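Local coordinates for succinate dehydrogenase (Membrane anchor subunit) (Mycolicibacterium smegmatis, PDB 7D6V), which forms the membrane anchor of succinate dehydrogenase Sdh1, holds a membrane-embedded Rieske-type [2Fe-2S] cluster and probably passes electrons from succinate oxidation to quinone, at residues I229-Q232 and V233-N237; F183-G186 and L187-I191. One frame throughout, in Å; residues are numbered along the deposited sequence.

Contact 1. Residues I229-Q232 and V233-N237; sequences IWTQ and VSKLN
Ser234 OG meets Trp230 in two ways. It donates a hydrogen bond of 2.7 Å to Trp230 O, and it sits over the centre of one face of the indole, 3.5 Å from CE2. Ser234 N also donates to Trp230 O, at 2.8 Å. The two donors reach Trp230 O from opposite faces of its carbonyl plane. The Ser234 hydroxyl lies anti to its own carbonyl carbon (chi1 -58°), which turns it toward the preceding turn. Arg210 NE bonds Ser234 OG as well. A serine hydroxyl bonded to the carbonyl one turn back is a common feature of helices.

Val233 CG2 meets Ile229 CG2 at 4.2 Å, one turn apart. Lys235 bends at chi2 and chi3 and runs beside Gln232, both pointing the same way. The modelled gap between Lys235 NZ and Gln232 OE1 is too short to be trusted. Lys235 CD passes Thr231 CG2 at 4.1 Å. Regular i to i+4 backbone bonds underlie this, such as Lys235 N to Thr231 O at 3.0 Å.

The contact spans the last two and a half turns of helix 224-237. Ile229, Trp230, Val233 and Asn237 pack on helix 207-215. Trp230 also touches Arg138 of the iron-sulfur subunit.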
ATOM      1  N   ILE C 229      -0.341  -3.328 -31.188  1.00 12.17           N
ATOM      2  CA  ILE C 229      -1.762  -3.091 -31.414  1.00 12.17           C
ATOM      3  C   ILE C 229      -2.495  -2.950 -30.088  1.00 12.17           C
ATOM      4  O   ILE C 229      -3.344  -2.067 -29.923  1.00 12.17           O
ATOM      5  CB  ILE C 229      -2.361  -4.212 -32.280  1.00 12.17           C
ATOM      6  CG1 ILE C 229      -1.655  -4.267 -33.633  1.00 12.17           C
ATOM      7  CG2 ILE C 229      -3.848  -3.997 -32.468  1.00 12.17           C
ATOM      8  CD1 ILE C 229      -2.094  -5.419 -34.497  1.00 12.17           C
ATOM      9  N   TRP C 230      -2.178  -3.814 -29.122  1.00 11.82           N
ATOM     10  CA  TRP C 230      -2.832  -3.762 -27.823  1.00 11.82           C
ATOM     11  C   TRP C 230      -2.507  -2.469 -27.088  1.00 11.82           C
ATOM     12  O   TRP C 230      -3.372  -1.898 -26.419  1.00 11.82           O
ATOM     13  CB  TRP C 230      -2.421  -4.980 -26.996  1.00 11.82           C
ATOM     14  CG  TRP C 230      -3.012  -5.017 -25.631  1.00 11.82           C
ATOM     15  CD1 TRP C 230      -4.256  -5.447 -25.289  1.00 11.82           C
ATOM     16  CD2 TRP C 230      -2.382  -4.604 -24.417  1.00 11.82           C
ATOM     17  NE1 TRP C 230      -4.442  -5.329 -23.937  1.00 11.82           N
ATOM     18  CE2 TRP C 230      -3.304  -4.812 -23.377  1.00 11.82           C
ATOM     19  CE3 TRP C 230      -1.125  -4.077 -24.107  1.00 11.82           C
ATOM     20  CZ2 TRP C 230      -3.011  -4.514 -22.053  1.00 11.82           C
ATOM     21  CZ3 TRP C 230      -0.839  -3.782 -22.793  1.00 11.82           C
ATOM     22  CH2 TRP C 230      -1.776  -4.001 -21.782  1.00 11.82           C
ATOM     23  N   THR C 231      -1.268  -1.989 -27.202  1.00 11.93           N
ATOM     24  CA  THR C 231      -0.897  -0.738 -26.547  1.00 11.93           C
ATOM     25  C   THR C 231      -1.701   0.434 -27.099  1.00 11.93           C
ATOM     26  O   THR C 231      -2.263   1.237 -26.338  1.00 11.93           O
ATOM     27  CB  THR C 231       0.602  -0.490 -26.714  1.00 11.93           C
ATOM     28  OG1 THR C 231       1.334  -1.537 -26.069  1.00 11.93           O
ATOM     29  CG2 THR C 231       0.994   0.841 -26.101  1.00 11.93           C
ATOM     30  N   GLN C 232      -1.775   0.547 -28.427  1.00 11.99           N
ATOM     31  CA  GLN C 232      -2.565   1.629 -29.013  1.00 11.99           C
ATOM     32  C   GLN C 232      -4.053   1.488 -28.702  1.00 11.99           C
ATOM     33  O   GLN C 232      -4.729   2.485 -28.409  1.00 11.99           O
ATOM     34  CB  GLN C 232      -2.312   1.707 -30.517  1.00 11.99           C
ATOM     35  CG  GLN C 232      -1.087   2.526 -30.884  1.00 11.99           C
ATOM     36  CD  GLN C 232       0.192   2.002 -30.282  1.00 11.99           C
ATOM     37  OE1 GLN C 232       0.835   2.685 -29.488  1.00 11.99           O
ATOM     38  NE2 GLN C 232       0.555   0.780 -30.629  1.00 11.99           N
ATOM     39  N   VAL C 233      -4.580   0.266 -28.748  1.00 11.69           N
ATOM     40  CA  VAL C 233      -5.993   0.067 -28.451  1.00 11.69           C
ATOM     41  C   VAL C 233      -6.292   0.391 -26.993  1.00 11.69           C
ATOM     42  O   VAL C 233      -7.363   0.911 -26.681  1.00 11.69           O
ATOM     43  CB  VAL C 233      -6.418  -1.364 -28.829  1.00 11.69           C
ATOM     44  CG1 VAL C 233      -7.760  -1.710 -28.224  1.00 11.69           C
ATOM     45  CG2 VAL C 233      -6.478  -1.506 -30.337  1.00 11.69           C
ATOM     46  N   SER C 234      -5.362   0.110 -26.081  1.00 11.29           N
ATOM     47  CA  SER C 234      -5.559   0.467 -24.680  1.00 11.29           C
ATOM     48  C   SER C 234      -5.539   1.977 -24.487  1.00 11.29           C
ATOM     49  O   SER C 234      -6.331   2.524 -23.706  1.00 11.29           O
ATOM     50  CB  SER C 234      -4.490  -0.198 -23.818  1.00 11.29           C
ATOM     51  OG  SER C 234      -4.523  -1.604 -23.961  1.00 11.29           O
ATOM     52  N   LYS C 235      -4.632   2.666 -25.185  1.00 11.61           N
ATOM     53  CA  LYS C 235      -4.634   4.124 -25.134  1.00 11.61           C
ATOM     54  C   LYS C 235      -5.968   4.685 -25.609  1.00 11.61           C
ATOM     55  O   LYS C 235      -6.496   5.633 -25.018  1.00 11.61           O
ATOM     56  CB  LYS C 235      -3.485   4.691 -25.964  1.00 11.61           C
ATOM     57  CG  LYS C 235      -2.220   4.946 -25.172  1.00 11.61           C
ATOM     58  CD  LYS C 235      -0.988   4.435 -25.892  1.00 11.61           C
ATOM     59  CE  LYS C 235      -0.877   5.016 -27.287  1.00 11.61           C
ATOM     60  NZ  LYS C 235       0.294   4.460 -28.018  1.00 11.61           N
ATOM     61  N   LEU C 236      -6.528   4.112 -26.676  1.00 11.88           N
ATOM     62  CA  LEU C 236      -7.852   4.541 -27.125  1.00 11.88           C
ATOM     63  C   LEU C 236      -8.933   4.182 -26.111  1.00 11.88           C
ATOM     64  O   LEU C 236      -9.864   4.961 -25.883  1.00 11.88           O
ATOM     65  CB  LEU C 236      -8.176   3.927 -28.482  1.00 11.88           C
ATOM     66  CG  LEU C 236      -7.562   4.593 -29.708  1.00 11.88           C
ATOM     67  CD1 LEU C 236      -8.188   4.031 -30.966  1.00 11.88           C
ATOM     68  CD2 LEU C 236      -7.746   6.094 -29.641  1.00 11.88           C
ATOM     69  N   ASN C 237      -8.828   3.002 -25.502  1.00 11.58           N
ATOM     70  CA  ASN C 237      -9.849   2.487 -24.604  1.00 11.58           C
ATOM     71  C   ASN C 237      -9.927   3.269 -23.303  1.00 11.58           C
ATOM     72  O   ASN C 237     -10.975   3.261 -22.652  1.00 11.58           O
ATOM     73  CB  ASN C 237      -9.570   1.008 -24.329  1.00 11.58           C
ATOM     74  CG  ASN C 237     -10.613   0.366 -23.447  1.00 11.58           C
ATOM     75  OD1 ASN C 237     -10.384   0.148 -22.260  1.00 11.58           O
ATOM     76  ND2 ASN C 237     -11.760   0.047 -24.025  1.00 11.58           N
TER

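Contact 2. Residues F183-G186 and L187-I191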
ATOM      1  N   PHE C 183     -16.358  15.013 -59.475  1.00 19.32           N
ATOM      2  CA  PHE C 183     -15.859  15.123 -58.115  1.00 19.32           C
ATOM      3  C   PHE C 183     -16.451  16.349 -57.425  1.00 19.32           C
ATOM      4  O   PHE C 183     -16.722  17.375 -58.055  1.00 19.32           O
ATOM      5  CB  PHE C 183     -14.335  15.195 -58.121  1.00 19.32           C
ATOM      6  CG  PHE C 183     -13.722  15.214 -56.756  1.00 19.32           C
ATOM      7  CD1 PHE C 183     -13.092  16.349 -56.282  1.00 19.32           C
ATOM      8  CD2 PHE C 183     -13.779  14.098 -55.942  1.00 19.32           C
ATOM      9  CE1 PHE C 183     -12.534  16.369 -55.029  1.00 19.32           C
ATOM     10  CE2 PHE C 183     -13.219  14.117 -54.687  1.00 19.32           C
ATOM     11  CZ  PHE C 183     -12.595  15.254 -54.231  1.00 19.32           C
ATOM     12  N   GLY C 184     -16.658  16.231 -56.121  1.00 18.38           N
ATOM     13  CA  GLY C 184     -17.313  17.285 -55.368  1.00 18.38           C
ATOM     14  C   GLY C 184     -16.902  17.265 -53.917  1.00 18.38           C
ATOM     15  O   GLY C 184     -16.544  16.219 -53.366  1.00 18.38           O
ATOM     16  N   PHE C 185     -16.961  18.439 -53.291  1.00 19.24           N
ATOM     17  CA  PHE C 185     -16.579  18.616 -51.894  1.00 19.24           C
ATOM     18  C   PHE C 185     -17.459  19.723 -51.331  1.00 19.24           C
ATOM     19  O   PHE C 185     -17.409  20.852 -51.824  1.00 19.24           O
ATOM     20  CB  PHE C 185     -15.093  18.970 -51.796  1.00 19.24           C
ATOM     21  CG  PHE C 185     -14.561  19.018 -50.398  1.00 19.24           C
ATOM     22  CD1 PHE C 185     -15.093  18.215 -49.408  1.00 19.24           C
ATOM     23  CD2 PHE C 185     -13.509  19.857 -50.081  1.00 19.24           C
ATOM     24  CE1 PHE C 185     -14.593  18.255 -48.129  1.00 19.24           C
ATOM     25  CE2 PHE C 185     -13.007  19.902 -48.802  1.00 19.24           C
ATOM     26  CZ  PHE C 185     -13.549  19.101 -47.824  1.00 19.24           C
ATOM     27  N   GLY C 186     -18.295  19.407 -50.344  1.00 19.07           N
ATOM     28  CA  GLY C 186     -19.335  20.353 -49.978  1.00 19.07           C
ATOM     29  C   GLY C 186     -19.762  20.510 -48.533  1.00 19.07           C
ATOM     30  O   GLY C 186     -20.922  20.847 -48.287  1.00 19.07           O
ATOM     31  N   LEU C 187     -18.879  20.216 -47.581  1.00 17.87           N
ATOM     32  CA  LEU C 187     -19.131  20.312 -46.141  1.00 17.87           C
ATOM     33  C   LEU C 187     -20.069  19.226 -45.630  1.00 17.87           C
ATOM     34  O   LEU C 187     -19.966  18.808 -44.470  1.00 17.87           O
ATOM     35  CB  LEU C 187     -19.717  21.682 -45.781  1.00 17.87           C
ATOM     36  CG  LEU C 187     -20.055  21.941 -44.314  1.00 17.87           C
ATOM     37  CD1 LEU C 187     -18.807  21.905 -43.449  1.00 17.87           C
ATOM     38  CD2 LEU C 187     -20.806  23.243 -44.152  1.00 17.87           C
ATOM     39  N   GLY C 188     -20.862  18.639 -46.524  1.00 16.35           N
ATOM     40  CA  GLY C 188     -21.520  17.396 -46.182  1.00 16.35           C
ATOM     41  C   GLY C 188     -20.512  16.274 -46.163  1.00 16.35           C
ATOM     42  O   GLY C 188     -20.585  15.365 -45.334  1.00 16.35           O
ATOM     43  N   ASN C 189     -19.524  16.360 -47.054  1.00 16.00           N
ATOM     44  CA  ASN C 189     -18.383  15.464 -47.001  1.00 16.00           C
ATOM     45  C   ASN C 189     -17.637  15.618 -45.686  1.00 16.00           C
ATOM     46  O   ASN C 189     -17.230  14.625 -45.080  1.00 16.00           O
ATOM     47  CB  ASN C 189     -17.460  15.738 -48.184  1.00 16.00           C
ATOM     48  CG  ASN C 189     -18.093  15.377 -49.507  1.00 16.00           C
ATOM     49  OD1 ASN C 189     -18.270  16.224 -50.376  1.00 16.00           O
ATOM     50  ND2 ASN C 189     -18.447  14.111 -49.662  1.00 16.00           N
ATOM     51  N   VAL C 190     -17.460  16.854 -45.221  1.00 15.93           N
ATOM     52  CA  VAL C 190     -16.742  17.078 -43.970  1.00 15.93           C
ATOM     53  C   VAL C 190     -17.491  16.440 -42.807  1.00 15.93           C
ATOM     54  O   VAL C 190     -16.909  15.713 -41.994  1.00 15.93           O
ATOM     55  CB  VAL C 190     -16.522  18.582 -43.741  1.00 15.93           C
ATOM     56  CG1 VAL C 190     -15.717  18.808 -42.478  1.00 15.93           C
ATOM     57  CG2 VAL C 190     -15.827  19.199 -44.936  1.00 15.93           C
ATOM     58  N   ILE C 191     -18.801  16.687 -42.725  1.00 15.61           N
ATOM     59  CA  ILE C 191     -19.589  16.139 -41.623  1.00 15.61           C
ATOM     60  C   ILE C 191     -19.590  14.614 -41.667  1.00 15.61           C
ATOM     61  O   ILE C 191     -19.344  13.947 -40.654  1.00 15.61           O
ATOM     62  CB  ILE C 191     -21.016  16.714 -41.650  1.00 15.61           C
ATOM     63  CG1 ILE C 191     -20.962  18.237 -41.557  1.00 15.61           C
ATOM     64  CG2 ILE C 191     -21.846  16.146 -40.514  1.00 15.61           C
ATOM     65  CD1 ILE C 191     -22.287  18.908 -41.729  1.00 15.61           C
TER
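Asn189 reaches back from the first turn of helix 188-204 to the loop before it. Its OD1 accepts a hydrogen bond from Gly186 N at 3.2 Å. The donor lies in the carbonyl plane, on a lone pair, but the N-H points somewhat off the oxygen (138°). With CG anti to the carbonyl carbon (chi1 -67°), the amide group is carried back toward the loop. Its ND2 bonds Ala176 O, so both ends of the buried amide are used. This is the tight part of the contact, and two buried glycines, Gly184 and Gly186, lie along it. An asparagine in the first turn thus ties the incoming loop to the helix start by a backbone N-H.

At the start of the helix, Gly188 N makes a weak bond of 2.8 Å to Gly186 O. Leu187 stands at the N-cap position with a positive phi of 72°. It offers no side-chain cap, and its O receives Ile191 N one turn on.

The other side is apolar and more exposed. Phe185 presents its ring edge to Asn189 CB, with CD1 at 3.6 Å. CE1 of the same ring meets Val190 CG2, also at 3.6 Å; Val190 itself is exposed. Arg270 makes a cation-pi contact with the Phe185 ring.

The contact joins the loop after helix 155-175 to the start of helix 188-204. Leu187 and Ile191 pack on helix 240-264.

Contacts 1 and 2 are both local and do not touch. Their nearest atoms are about 18 Å apart. Contact 1 lies within one helix, 224-237, and is mainly a surface contact. Its buried residue, Val233, has its side chain about 10 Å from the iron-sulfur cluster, and the helix also meets the iron-sulfur subunit. Contact 2 is partly buried and marks a change from loop to helix, with no other protein chain on it. Their chemistry follows this difference. Contact 1 adds a side-chain hydroxyl to regular helical bonding. Contact 2 uses a buried amide to bond loop backbone where the helix begins.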